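Local atomic coordinates of mitochondrial enolase superfamily member 1 (Homo sapiens, PDB entry 4A35), a protein that catalyses the magnesium-dependent dehydration of L-fuconate to 2-keto-3-deoxy-L-fuconate in the breakdown of L-fucose. Residues R90-Y93 against R94-S98; L198-S201 against D202-K206; Q254-V258 against P259-E263; T290-K293 against A294-L298; Q307-N310 against R311-K315. All coordinates share one frame; numbering follows the deposited sequence. Where two conformers were deposited one is given.

Contact 1. Residues R90-Y93 against R94-S98; sequences RGFY and RQLTS
Thr-97 meets Tyr-93, one turn earlier on helix 89-97, through both branches of its side chain. The methyl CG2 lies over one face of the tyrosine ring, 3.8 Å from its centroid and offset toward the rim, a CH-pi contact. The hydroxyl OG1 donates to Tyr-93 O at 2.8 Å, approaching from above the carbonyl plane. That oxygen also accepts Thr-97 N at 3.0 Å, so two bonds grip it. Threonine suits the place because a chi1 of 61° turns OG1 back to the preceding turn and still sets the methyl against the ring. On the next flank Leu-96 CD1 rests 3.8 Å from Phe-92 CE2, and Leu-96 CG stands over a face of that phenyl ring. Further out, Tyr-93 OH binds Glu-108, and Leu-120 packs on both Phe-92 and Tyr-93, so helix 89-97 packs on helix 110-131 within the N-terminal domain. A leucine in place of Tyr-93 would probably leave Glu-108 without its phenolic partner and Thr-97 CG2 without a flat face to lie on. Because its hydroxyl is spent on the helix's own backbone, Thr-97 can be buried near the helix end with that polar atom satisfied locally.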
loop_
_atom_site.group_PDB
_atom_site.type_symbol
_atom_site.label_atom_id
_atom_site.label_comp_id
_atom_site.label_asym_id
_atom_site.label_seq_id
_atom_site.Cartn_x
_atom_site.Cartn_y
_atom_site.Cartn_z
ATOM N N ARG A 90 -16.775 2.634 14.219
ATOM C CA ARG A 90 -16.046 1.411 13.833
ATOM C C ARG A 90 -16.675 0.764 12.575
ATOM O O ARG A 90 -15.956 0.426 11.637
ATOM C CB ARG A 90 -16.064 0.392 14.991
ATOM C CG ARG A 90 -15.477 -0.958 14.592
ATOM C CD ARG A 90 -15.626 -1.931 15.704
ATOM N NE ARG A 90 -14.947 -1.429 16.896
ATOM C CZ ARG A 90 -15.198 -1.831 18.134
ATOM N NH1 ARG A 90 -16.089 -2.798 18.362
ATOM N NH2 ARG A 90 -14.542 -1.299 19.152
ATOM N N GLY A 91 -18.004 0.607 12.577
ATOM C CA GLY A 91 -18.763 0.051 11.456
ATOM C C GLY A 91 -18.569 0.842 10.179
ATOM O O GLY A 91 -18.303 0.267 9.112
ATOM N N PHE A 92 -18.665 2.189 10.287
ATOM C CA PHE A 92 -18.473 3.080 9.113
ATOM C C PHE A 92 -17.024 2.986 8.588
ATOM O O PHE A 92 -16.790 2.876 7.363
ATOM C CB PHE A 92 -18.825 4.519 9.489
ATOM C CG PHE A 92 -18.730 5.475 8.329
ATOM C CD1 PHE A 92 -19.643 5.407 7.275
ATOM C CD2 PHE A 92 -17.718 6.422 8.273
ATOM C CE1 PHE A 92 -19.592 6.320 6.232
ATOM C CE2 PHE A 92 -17.659 7.341 7.210
ATOM C CZ PHE A 92 -18.589 7.267 6.190
ATOM N N TYR A 93 -16.051 2.976 9.538
ATOM C CA TYR A 93 -14.646 2.787 9.212
ATOM C C TYR A 93 -14.440 1.474 8.414
ATOM O O TYR A 93 -13.812 1.479 7.342
ATOM C CB TYR A 93 -13.805 2.775 10.506
ATOM C CG TYR A 93 -12.323 2.729 10.221
ATOM C CD1 TYR A 93 -11.661 1.508 10.036
ATOM C CD2 TYR A 93 -11.594 3.907 10.029
ATOM C CE1 TYR A 93 -10.296 1.467 9.749
ATOM C CE2 TYR A 93 -10.248 3.881 9.689
ATOM C CZ TYR A 93 -9.602 2.657 9.539
ATOM O OH TYR A 93 -8.275 2.637 9.182
ATOM N N ARG A 94 -15.035 0.351 8.901
ATOM C CA ARG A 94 -14.931 -0.948 8.225
ATOM C C ARG A 94 -15.572 -0.891 6.799
ATOM O O ARG A 94 -15.059 -1.511 5.878
ATOM C CB ARG A 94 -15.585 -2.054 9.086
ATOM C CG ARG A 94 -15.527 -3.463 8.504
ATOM C CD ARG A 94 -14.119 -4.065 8.505
ATOM N NE ARG A 94 -13.599 -4.261 9.859
ATOM C CZ ARG A 94 -13.900 -5.308 10.622
ATOM N NH1 ARG A 94 -14.697 -6.268 10.161
ATOM N NH2 ARG A 94 -13.405 -5.408 11.844
ATOM N N GLN A 95 -16.675 -0.167 6.622
ATOM C CA GLN A 95 -17.303 -0.116 5.292
ATOM C C GLN A 95 -16.414 0.641 4.273
ATOM O O GLN A 95 -16.254 0.166 3.130
ATOM C CB GLN A 95 -18.711 0.482 5.347
ATOM C CG GLN A 95 -19.396 0.498 3.986
ATOM C CD GLN A 95 -19.573 -0.838 3.255
ATOM O OE1 GLN A 95 -18.633 -1.399 2.583
ATOM N NE2 GLN A 95 -20.861 -1.215 3.152
ATOM N N LEU A 96 -15.768 1.738 4.710
ATOM C CA LEU A 96 -14.853 2.481 3.842
ATOM C C LEU A 96 -13.574 1.689 3.514
ATOM O O LEU A 96 -13.093 1.768 2.376
ATOM C CB LEU A 96 -14.420 3.810 4.462
ATOM C CG LEU A 96 -15.489 4.911 4.605
ATOM C CD1 LEU A 96 -14.833 6.245 4.924
ATOM C CD2 LEU A 96 -16.315 5.061 3.338
ATOM N N THR A 97 -12.983 1.023 4.538
ATOM C CA THR A 97 -11.647 0.387 4.412
ATOM C C THR A 97 -11.702 -1.110 4.013
ATOM O O THR A 97 -10.655 -1.672 3.646
ATOM C CB THR A 97 -10.877 0.533 5.760
ATOM O OG1 THR A 97 -11.642 -0.129 6.760
ATOM C CG2 THR A 97 -10.555 1.976 6.131
ATOM N N SER A 98 -12.879 -1.767 4.188
ATOM C CA SER A 98 -13.055 -3.166 3.813
ATOM C C SER A 98 -14.271 -3.311 2.897
ATOM O O SER A 98 -15.031 -4.282 3.005
ATOM C CB SER A 98 -13.158 -4.063 5.042
ATOM O OG SER A 98 -12.843 -5.401 4.681
#

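Contact 2. Residues L198-S201 against D202-K206; sequences LGYS and DDTLK
Ser-201 and Thr-204 make a local contact at the N-cap of helix 202-214, which follows the loop leaving strand 188-192; a hydroxyl-hydroxyl bond joins them. Ser-201 is the N-cap residue, and its OG is hydrogen-bonded to Thr-204 OG1 at 3.0 Å; either hydroxyl may be the donor. The two oxygens come together because Ser-201 OG stands between its own backbone N and carbonyl carbon (chi1 70°), leaning over the first turn, whereas Thr-204 OG1 lies beside its backbone N (chi1 -67°). A water also joins the two residues: it accepts from Ser-201 N at 3.0 Å and is hydrogen-bonded to Thr-204 OG1 at 2.7 Å. In a capping box the third helical residue accepts the N-cap N-H directly, whereas here a water lies between Ser-201 N and Thr-204 OG1. The first helical backbone bond, Leu-205 N to Ser-201 O, is 3.0 Å long and fairly straight at 164°. Short hydroxyl side chains suit both places, since they can meet each other and a shared water over the first turn. The other branch of Thr-204 serves packing: CG2 lies 3.6 Å from Tyr-200 CD1, the two side chains crossing at about a right angle. Tyr-200 CB also approaches Leu-205 CB at 4.3 Å. Tyr-200 OH is hydrogen-bonded to His-24, beside Gly-25, which probably binds substrate. Asp-202, an acid well placed at a helix N terminus, forms a salt bridge with Arg-233, whose guanidinium also holds Tyr-200 O.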
loop_
_atom_site.group_PDB
_atom_site.type_symbol
_atom_site.label_atom_id
_atom_site.label_comp_id
_atom_site.label_asym_id
_atom_site.label_seq_id
_atom_site.Cartn_x
_atom_site.Cartn_y
_atom_site.Cartn_z
ATOM N N LEU A 198 17.146 20.402 1.048
ATOM C CA LEU A 198 18.278 20.292 0.133
ATOM C C LEU A 198 18.281 21.472 -0.889
ATOM O O LEU A 198 17.219 21.981 -1.259
ATOM C CB LEU A 198 18.244 18.945 -0.613
ATOM C CG LEU A 198 18.260 17.594 0.143
ATOM C CD1 LEU A 198 18.988 16.500 -0.684
ATOM C CD2 LEU A 198 18.820 17.680 1.480
ATOM N N GLY A 199 19.479 21.861 -1.337
ATOM C CA GLY A 199 19.669 22.882 -2.370
ATOM C C GLY A 199 20.098 24.256 -1.901
ATOM O O GLY A 199 20.397 25.131 -2.731
ATOM N N TYR A 200 20.113 24.482 -0.575
ATOM C CA TYR A 200 20.487 25.772 -0.015
ATOM C C TYR A 200 21.995 26.002 -0.056
ATOM O O TYR A 200 22.773 25.120 0.353
ATOM C CB TYR A 200 20.043 25.879 1.463
ATOM C CG TYR A 200 18.559 25.818 1.740
ATOM C CD1 TYR A 200 17.643 26.492 0.924
ATOM C CD2 TYR A 200 18.072 25.189 2.883
ATOM C CE1 TYR A 200 16.274 26.476 1.208
ATOM C CE2 TYR A 200 16.712 25.178 3.183
ATOM C CZ TYR A 200 15.818 25.813 2.340
ATOM O OH TYR A 200 14.486 25.804 2.650
ATOM N N SER A 201 22.402 27.210 -0.462
ATOM C CA SER A 201 23.804 27.612 -0.362
ATOM C C SER A 201 24.169 27.710 1.143
ATOM O O SER A 201 23.268 27.746 1.992
ATOM C CB SER A 201 24.014 28.964 -1.051
ATOM O OG SER A 201 23.391 29.989 -0.290
ATOM N N ASP A 202 25.469 27.818 1.470
ATOM C CA ASP A 202 25.932 28.006 2.855
ATOM C C ASP A 202 25.298 29.245 3.481
ATOM O O ASP A 202 24.746 29.181 4.578
ATOM C CB ASP A 202 27.466 28.158 2.878
ATOM C CG ASP A 202 28.262 26.870 2.773
ATOM O OD1 ASP A 202 27.669 25.822 2.395
ATOM O OD2 ASP A 202 29.480 26.906 3.056
ATOM N N ASP A 203 25.389 30.382 2.775
ATOM C CA ASP A 203 24.818 31.662 3.206
ATOM C C ASP A 203 23.328 31.538 3.464
ATOM O O ASP A 203 22.866 31.955 4.533
ATOM C CB ASP A 203 25.097 32.746 2.159
ATOM C CG ASP A 203 26.531 33.252 2.161
ATOM O OD1 ASP A 203 27.243 33.032 3.176
ATOM O OD2 ASP A 203 26.928 33.919 1.175
ATOM N N THR A 204 22.579 30.950 2.521
ATOM C CA THR A 204 21.124 30.780 2.700
ATOM C C THR A 204 20.814 29.969 3.974
ATOM O O THR A 204 19.933 30.331 4.772
ATOM C CB THR A 204 20.514 30.078 1.486
ATOM O OG1 THR A 204 20.611 30.935 0.357
ATOM C CG2 THR A 204 19.062 29.705 1.709
ATOM N N LEU A 205 21.530 28.846 4.133
ATOM C CA LEU A 205 21.284 27.972 5.284
ATOM C C LEU A 205 21.645 28.710 6.597
ATOM O O LEU A 205 20.894 28.586 7.574
ATOM C CB LEU A 205 22.069 26.668 5.141
ATOM C CG LEU A 205 21.937 25.658 6.271
ATOM C CD1 LEU A 205 20.493 25.300 6.536
ATOM C CD2 LEU A 205 22.785 24.421 5.961
ATOM N N LYS A 206 22.781 29.476 6.614
ATOM C CA LYS A 206 23.137 30.236 7.818
ATOM C C LYS A 206 22.034 31.263 8.156
ATOM O O LYS A 206 21.703 31.427 9.325
ATOM C CB LYS A 206 24.512 30.934 7.674
ATOM C CG LYS A 206 25.673 29.951 7.588
ATOM C CD LYS A 206 26.931 30.590 7.007
ATOM C CE LYS A 206 28.074 29.599 6.990
ATOM N NZ LYS A 206 29.347 30.192 6.460
HETATM O O HOH W 1 20.369 29.126 -1.673
#

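Contact 3. Residues Q254-V258 against P259-E263; sequences QRWDV and PEAVE
The indole of Trp-256 is met obliquely by two residues of the first turn of helix 258-268: Ala-261 CB comes 3.5 Å from CE3, and the Glu-260 carboxyl carbon CD lies 3.6 Å from CD1. Ring and carboxylate planes are turned 50° apart, and a water sits at the ring edge, in its plane. That water donates to Glu-260 OE2 and, weakly, to Arg-255 O. Glu-260 is extended, with CG anti to the backbone N (chi1 175°), which carries its carboxylate back along the helix start. There OE1 accepts Asp-257 N at 3.0 Å on its anti side, the half of a capping box in which the third helical residue binds the N-cap N-H. Asp-257 is the N-cap, yet its own carboxylate makes no capping bond and is hydrogen-bonded instead to Thr-157 and Tyr-155 of the second subunit. Ala-261 N binds Asp-257 O at 2.9 Å, while Val-262 N to Val-258 O is weak at 3.4 Å. Pro-259 suits the first turn, where no backbone N-H is needed, and alanine is small enough to come close beside the indole. The N-H and the helix start would probably favour the charged form of Glu-260, partly offset by the nearby Asp-257 carboxylate.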
loop_
_atom_site.group_PDB
_atom_site.type_symbol
_atom_site.label_atom_id
_atom_site.label_comp_id
_atom_site.label_asym_id
_atom_site.label_seq_id
_atom_site.Cartn_x
_atom_site.Cartn_y
_atom_site.Cartn_z
ATOM N N GLN A 254 13.810 7.485 3.370
ATOM C CA GLN A 254 13.815 6.114 2.818
ATOM C C GLN A 254 14.935 5.832 1.826
ATOM O O GLN A 254 14.868 4.834 1.126
ATOM C CB GLN A 254 12.440 5.800 2.106
ATOM C CG GLN A 254 11.220 6.264 2.916
ATOM C CD GLN A 254 9.957 6.405 2.070
ATOM O OE1 GLN A 254 9.966 6.243 0.839
ATOM N NE2 GLN A 254 8.845 6.779 2.710
ATOM N N ARG A 255 15.975 6.686 1.742
ATOM C CA ARG A 255 16.957 6.526 0.693
ATOM C C ARG A 255 17.770 5.242 0.705
ATOM O O ARG A 255 18.192 4.796 -0.366
ATOM C CB ARG A 255 17.966 7.719 0.698
ATOM C CG ARG A 255 17.266 8.991 0.176
ATOM C CD ARG A 255 17.041 8.888 -1.353
ATOM N NE ARG A 255 18.320 8.898 -2.068
ATOM C CZ ARG A 255 18.450 8.942 -3.390
ATOM N NH1 ARG A 255 17.373 8.953 -4.172
ATOM N NH2 ARG A 255 19.661 8.967 -3.947
ATOM N N TRP A 256 18.048 4.703 1.895
ATOM C CA TRP A 256 19.073 3.678 2.006
ATOM C C TRP A 256 18.613 2.252 2.115
ATOM O O TRP A 256 17.480 1.989 2.538
ATOM C CB TRP A 256 19.943 4.002 3.264
ATOM C CG TRP A 256 20.508 5.409 3.324
ATOM C CD1 TRP A 256 21.158 6.082 2.324
ATOM C CD2 TRP A 256 20.548 6.274 4.482
ATOM N NE1 TRP A 256 21.556 7.335 2.774
ATOM C CE2 TRP A 256 21.262 7.443 4.114
ATOM C CE3 TRP A 256 20.077 6.162 5.808
ATOM C CZ2 TRP A 256 21.469 8.510 5.011
ATOM C CZ3 TRP A 256 20.391 7.162 6.724
ATOM C CH2 TRP A 256 21.037 8.346 6.315
ATOM N N ASP A 257 19.501 1.316 1.670
ATOM C CA ASP A 257 19.376 -0.100 1.960
ATOM C C ASP A 257 19.860 -0.269 3.417
ATOM O O ASP A 257 20.433 0.673 3.990
ATOM C CB ASP A 257 20.151 -0.979 0.947
ATOM C CG ASP A 257 19.464 -1.035 -0.422
ATOM O OD1 ASP A 257 18.417 -0.352 -0.606
ATOM O OD2 ASP A 257 19.953 -1.761 -1.291
ATOM N N VAL A 258 19.639 -1.438 4.020
ATOM C CA VAL A 258 19.895 -1.601 5.449
ATOM C C VAL A 258 21.410 -1.416 5.798
ATOM O O VAL A 258 21.717 -0.557 6.631
ATOM C CB VAL A 258 19.290 -2.943 5.956
ATOM C CG1 VAL A 258 19.814 -3.328 7.348
ATOM C CG2 VAL A 258 17.755 -2.871 5.946
ATOM N N PRO A 259 22.370 -2.168 5.193
ATOM C CA PRO A 259 23.784 -1.955 5.557
ATOM C C PRO A 259 24.237 -0.525 5.228
ATOM O O PRO A 259 24.953 0.088 6.029
ATOM C CB PRO A 259 24.525 -3.010 4.709
ATOM C CG PRO A 259 23.481 -4.063 4.452
ATOM C CD PRO A 259 22.242 -3.276 4.220
ATOM N N GLU A 260 23.783 0.015 4.081
ATOM C CA GLU A 260 24.104 1.385 3.658
ATOM C C GLU A 260 23.662 2.422 4.703
ATOM O O GLU A 260 24.430 3.351 4.974
ATOM C CB GLU A 260 23.432 1.679 2.315
ATOM C CG GLU A 260 23.595 3.102 1.820
ATOM C CD GLU A 260 22.799 3.392 0.566
ATOM O OE1 GLU A 260 21.792 2.682 0.299
ATOM O OE2 GLU A 260 23.201 4.331 -0.162
ATOM N N ALA A 261 22.460 2.255 5.293
ATOM C CA ALA A 261 21.966 3.198 6.319
ATOM C C ALA A 261 22.912 3.216 7.529
ATOM O O ALA A 261 23.225 4.278 8.063
ATOM C CB ALA A 261 20.581 2.812 6.780
ATOM N N VAL A 262 23.397 2.030 7.946
ATOM C CA VAL A 262 24.301 1.964 9.089
ATOM C C VAL A 262 25.612 2.644 8.765
ATOM O O VAL A 262 26.133 3.402 9.583
ATOM C CB VAL A 262 24.516 0.494 9.564
ATOM C CG1 VAL A 262 25.586 0.404 10.668
ATOM C CG2 VAL A 262 23.185 -0.102 10.032
ATOM N N GLU A 263 26.140 2.410 7.562
ATOM C CA GLU A 263 27.427 3.000 7.192
ATOM C C GLU A 263 27.371 4.554 7.097
ATOM O O GLU A 263 28.250 5.266 7.617
ATOM C CB GLU A 263 27.898 2.386 5.855
ATOM C CG GLU A 263 29.231 2.939 5.342
ATOM C CD GLU A 263 30.439 2.857 6.264
ATOM O OE1 GLU A 263 30.454 1.994 7.174
ATOM O OE2 GLU A 263 31.389 3.645 6.053
HETATM O O HOH W 2 21.353 5.528 -1.447
#

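Contact 4. Residues T290-K293 against A294-L298; sequences TISK and ALVPL
Ile-291 and Leu-295 lie side by side, pointing the same way, and their first torsions bring the touching branches together. In Ile-291 a chi1 of -63° sends CG2 anti to the backbone N; in Leu-295 the same value sets CG beside its own N, and this brings CD1 to 3.7 Å from Ile-291 CG2. Branched aliphatic residues suit this flank, since both touch Ile-302 of strand 301-304 and so seat the helix of the beta-alpha-beta unit on its following strand. On another flank Val-296 CG2 reaches Ser-292 OG at 3.6 Å; that hydroxyl is hydrogen-bonded to Gln-324. The backbone shows the helix giving way to a 3-10 segment. Leu-295 N binds Ile-291 O at 2.9 Å and, weakly, Ser-292 O at 3.2 Å. Ser-292 O also accepts Val-296 N at 2.9 Å in a nearly straight bond. Then Pro-297 brings its CD, in place of an N-H, to 3.2 Å from Lys-293 O, and Leu-298 N turns to Leu-295 O at 2.7 Å. Lacking an amide hydrogen, the proline cannot donate to Lys-293 O, which is consistent with the helix giving way here to 3-10 geometry.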
loop_
_atom_site.group_PDB
_atom_site.type_symbol
_atom_site.label_atom_id
_atom_site.label_comp_id
_atom_site.label_asym_id
_atom_site.label_seq_id
_atom_site.Cartn_x
_atom_site.Cartn_y
_atom_site.Cartn_z
ATOM N N THR A 290 16.920 -3.802 12.353
ATOM C CA THR A 290 18.361 -4.053 12.140
ATOM C C THR A 290 19.184 -2.738 12.317
ATOM O O THR A 290 20.237 -2.749 12.980
ATOM C CB THR A 290 18.598 -4.719 10.757
ATOM O OG1 THR A 290 17.928 -5.962 10.752
ATOM C CG2 THR A 290 20.097 -4.941 10.457
ATOM N N ILE A 291 18.694 -1.628 11.751
ATOM C CA ILE A 291 19.381 -0.328 11.809
ATOM C C ILE A 291 19.339 0.174 13.254
ATOM O O ILE A 291 20.356 0.625 13.763
ATOM C CB ILE A 291 18.742 0.657 10.818
ATOM C CG1 ILE A 291 18.925 0.142 9.356
ATOM C CG2 ILE A 291 19.314 2.105 10.997
ATOM C CD1 ILE A 291 17.902 0.764 8.256
ATOM N N SER A 292 18.184 0.052 13.915
ATOM C CA SER A 292 18.059 0.467 15.315
ATOM C C SER A 292 19.102 -0.265 16.198
ATOM O O SER A 292 19.823 0.402 16.966
ATOM C CB SER A 292 16.642 0.217 15.832
ATOM O OG SER A 292 16.493 0.738 17.152
ATOM N N LYS A 293 19.223 -1.619 16.074
ATOM C CA LYS A 293 20.180 -2.339 16.923
ATOM C C LYS A 293 21.613 -1.863 16.671
ATOM O O LYS A 293 22.397 -1.751 17.611
ATOM C CB LYS A 293 20.068 -3.860 16.718
ATOM C CG LYS A 293 18.771 -4.403 17.324
ATOM C CD LYS A 293 18.696 -5.939 17.201
ATOM C CE LYS A 293 17.354 -6.516 17.619
ATOM N NZ LYS A 293 16.258 -6.011 16.749
ATOM N N ALA A 294 21.944 -1.544 15.420
ATOM C CA ALA A 294 23.294 -1.088 15.072
ATOM C C ALA A 294 23.607 0.337 15.543
ATOM O O ALA A 294 24.772 0.604 15.844
ATOM C CB ALA A 294 23.500 -1.169 13.563
ATOM N N LEU A 295 22.597 1.255 15.571
ATOM C CA LEU A 295 22.811 2.663 15.856
ATOM C C LEU A 295 22.539 3.115 17.315
ATOM O O LEU A 295 23.209 4.026 17.775
ATOM C CB LEU A 295 22.017 3.545 14.912
ATOM C CG LEU A 295 22.361 3.459 13.416
ATOM C CD1 LEU A 295 21.590 4.494 12.667
ATOM C CD2 LEU A 295 23.864 3.679 13.159
ATOM N N VAL A 296 21.609 2.460 18.047
ATOM C CA VAL A 296 21.298 2.820 19.461
ATOM C C VAL A 296 22.631 2.808 20.326
ATOM O O VAL A 296 22.805 3.762 21.101
ATOM C CB VAL A 296 20.094 1.999 20.026
ATOM C CG1 VAL A 296 19.963 2.123 21.543
ATOM C CG2 VAL A 296 18.798 2.473 19.344
ATOM N N PRO A 297 23.638 1.927 20.038
ATOM C CA PRO A 297 24.957 2.015 20.717
ATOM C C PRO A 297 25.764 3.311 20.436
ATOM O O PRO A 297 26.644 3.688 21.223
ATOM C CB PRO A 297 25.721 0.816 20.132
ATOM C CG PRO A 297 24.655 -0.154 19.723
ATOM C CD PRO A 297 23.598 0.747 19.147
ATOM N N LEU A 298 25.486 3.992 19.308
ATOM C CA LEU A 298 26.098 5.287 18.972
ATOM C C LEU A 298 25.274 6.429 19.600
ATOM O O LEU A 298 25.608 7.596 19.423
ATOM C CB LEU A 298 26.192 5.482 17.446
ATOM C CG LEU A 298 27.055 4.524 16.648
ATOM C CD1 LEU A 298 26.952 4.832 15.184
ATOM C CD2 LEU A 298 28.530 4.577 17.120
#

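Contact 5. Residues Q307-N310 against R311-K315; sequences QCHN and RVIFK
Cys-308 and Phe-314 meet with the cysteine over the face of the phenyl ring. The sulfur SG sits 3.4 Å from the ring centroid, almost straight above it, and also touches Ile-313 CB at 3.3 Å, so it lies against both residues. Two conformers were modelled for Cys-308, so these sulfur contacts, the sulfur-aromatic one included, hold for one of them and may not be permanent. His-309 offers a second flat surface: Ile-313 CG1 stands over one face of the imidazole, 3.6 Å from its centroid and offset toward the rim, the two side chains crossing at about a right angle. Next along the chain, Asn-310 caps helix 311-319. Its chi1 of 64° places OD1 above the first turn, where it accepts Val-312 N at 2.9 Å, an Asx turn, and weakly Ile-313 N at 3.4 Å. The backbone O of Asn-310 adds weak bonds to Ile-313 N and Phe-314 N. Asparagine suits the cap because its amide also has a donor, and ND2 binds Glu-108 O and Asp-283 of the second subunit. Replacing Phe-314 by an alanine would probably open a gap where the ring lies and take away the face that this conformer of the sulfur rests on. The contact is wholly buried. Cys-308 lies close in sequence to Glu-306, a magnesium ligand, in the loop that follows strand 301-304; His-309 meets His-309 of the second subunit with ring planes nearly perpendicular, and helix 335-348 packs against this helix, through Val-342 on Phe-314 and Ser-341 on Arg-311.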
loop_
_atom_site.group_PDB
_atom_site.type_symbol
_atom_site.label_atom_id
_atom_site.label_comp_id
_atom_site.label_asym_id
_atom_site.label_seq_id
_atom_site.Cartn_x
_atom_site.Cartn_y
_atom_site.Cartn_z
ATOM N N GLN A 307 5.085 7.583 6.207
ATOM C CA GLN A 307 4.516 6.919 5.045
ATOM C C GLN A 307 4.076 5.500 5.406
ATOM O O GLN A 307 3.746 4.712 4.512
ATOM C CB GLN A 307 5.517 6.904 3.855
ATOM C CG GLN A 307 5.679 8.313 3.236
ATOM C CD GLN A 307 5.877 8.295 1.730
ATOM O OE1 GLN A 307 6.931 8.698 1.208
ATOM N NE2 GLN A 307 4.829 7.975 0.981
ATOM N N CYS A 308 4.121 5.158 6.732
ATOM C CA CYS A 308 3.671 3.877 7.231
ATOM C C CYS A 308 2.168 3.746 6.925
ATOM O O CYS A 308 1.387 4.562 7.431
ATOM C CB CYS A 308 3.938 3.804 8.718
ATOM S SG CYS A 308 3.315 2.305 9.435
ATOM N N HIS A 309 1.787 2.858 6.042
ATOM C CA HIS A 309 0.419 2.851 5.492
ATOM C C HIS A 309 -0.776 2.499 6.397
ATOM O O HIS A 309 -1.897 2.953 6.095
ATOM C CB HIS A 309 0.352 2.090 4.141
ATOM C CG HIS A 309 0.771 0.652 4.197
ATOM N ND1 HIS A 309 -0.118 -0.331 4.578
ATOM C CD2 HIS A 309 1.972 0.084 3.946
ATOM C CE1 HIS A 309 0.545 -1.472 4.517
ATOM N NE2 HIS A 309 1.810 -1.280 4.179
ATOM N N ASN A 310 -0.598 1.698 7.464
ATOM C CA ASN A 310 -1.753 1.390 8.317
ATOM C C ASN A 310 -1.237 0.907 9.667
ATOM O O ASN A 310 -0.012 0.802 9.876
ATOM C CB ASN A 310 -2.755 0.410 7.643
ATOM C CG ASN A 310 -2.222 -0.983 7.357
ATOM O OD1 ASN A 310 -1.351 -1.491 8.084
ATOM N ND2 ASN A 310 -2.671 -1.580 6.249
ATOM N N ARG A 311 -2.172 0.584 10.561
ATOM C CA ARG A 311 -1.874 0.200 11.948
ATOM C C ARG A 311 -1.151 -1.170 12.027
ATOM O O ARG A 311 -0.533 -1.451 13.056
ATOM C CB ARG A 311 -3.179 0.136 12.759
ATOM C CG ARG A 311 -4.186 -0.927 12.247
ATOM C CD ARG A 311 -5.563 -0.819 12.911
ATOM N NE ARG A 311 -6.470 -1.862 12.417
ATOM C CZ ARG A 311 -7.042 -1.872 11.210
ATOM N NH1 ARG A 311 -6.880 -0.850 10.379
ATOM N NH2 ARG A 311 -7.756 -2.911 10.821
ATOM N N VAL A 312 -1.279 -2.027 10.980
ATOM C CA VAL A 312 -0.631 -3.369 10.991
ATOM C C VAL A 312 0.879 -3.175 10.908
ATOM O O VAL A 312 1.622 -3.887 11.563
ATOM C CB VAL A 312 -1.208 -4.334 9.904
ATOM C CG1 VAL A 312 -0.576 -5.749 9.941
ATOM C CG2 VAL A 312 -2.725 -4.455 10.086
ATOM N N ILE A 313 1.339 -2.204 10.103
ATOM C CA ILE A 313 2.763 -1.897 9.985
ATOM C C ILE A 313 3.220 -1.330 11.322
ATOM O O ILE A 313 4.256 -1.761 11.802
ATOM C CB ILE A 313 3.076 -0.926 8.790
ATOM C CG1 ILE A 313 2.564 -1.529 7.392
ATOM C CG2 ILE A 313 4.620 -0.659 8.728
ATOM C CD1 ILE A 313 3.340 -2.893 6.983
ATOM N N PHE A 314 2.497 -0.343 11.888
ATOM C CA PHE A 314 2.918 0.200 13.196
ATOM C C PHE A 314 2.963 -0.896 14.286
ATOM O O PHE A 314 3.860 -0.907 15.127
ATOM C CB PHE A 314 2.010 1.332 13.633
ATOM C CG PHE A 314 2.414 2.651 12.980
ATOM C CD1 PHE A 314 3.673 3.222 13.229
ATOM C CD2 PHE A 314 1.534 3.326 12.156
ATOM C CE1 PHE A 314 4.024 4.463 12.660
ATOM C CE2 PHE A 314 1.872 4.578 11.611
ATOM C CZ PHE A 314 3.116 5.132 11.862
ATOM N N LYS A 315 1.991 -1.786 14.289
ATOM C CA LYS A 315 1.979 -2.864 15.276
ATOM C C LYS A 315 3.272 -3.665 15.219
ATOM O O LYS A 315 3.900 -3.892 16.244
ATOM C CB LYS A 315 0.761 -3.794 15.086
ATOM C CG LYS A 315 0.845 -5.065 15.976
ATOM C CD LYS A 315 -0.284 -6.016 15.666
ATOM C CE LYS A 315 -0.057 -6.856 14.385
ATOM N NZ LYS A 315 -0.897 -8.107 14.414
#

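In the fold
From the N terminus the five contacts follow in series; none nests in or crosses another, and each spans one turn or helix start. Contact 1 lies in the N-terminal domain, while the others belong to the barrel-like C-terminal part. Contacts 2, 3 and 5 mark where loops after strands 188-192, 247-251 and 301-304 enter helices, and contact 4 where helix 285-295 ends. Contacts 3 and 4 touch directly, joining adjacent helices 258-268 and 285-295 through Val-258, Ala-261 and Val-262. Gln-254 NE2 probably binds Gln-307 OE1, linking contact 3 to contact 5, and both also face the second subunit. Tyr-93 reaches Arg-311, tying contact 1 to contact 5 across the two domains.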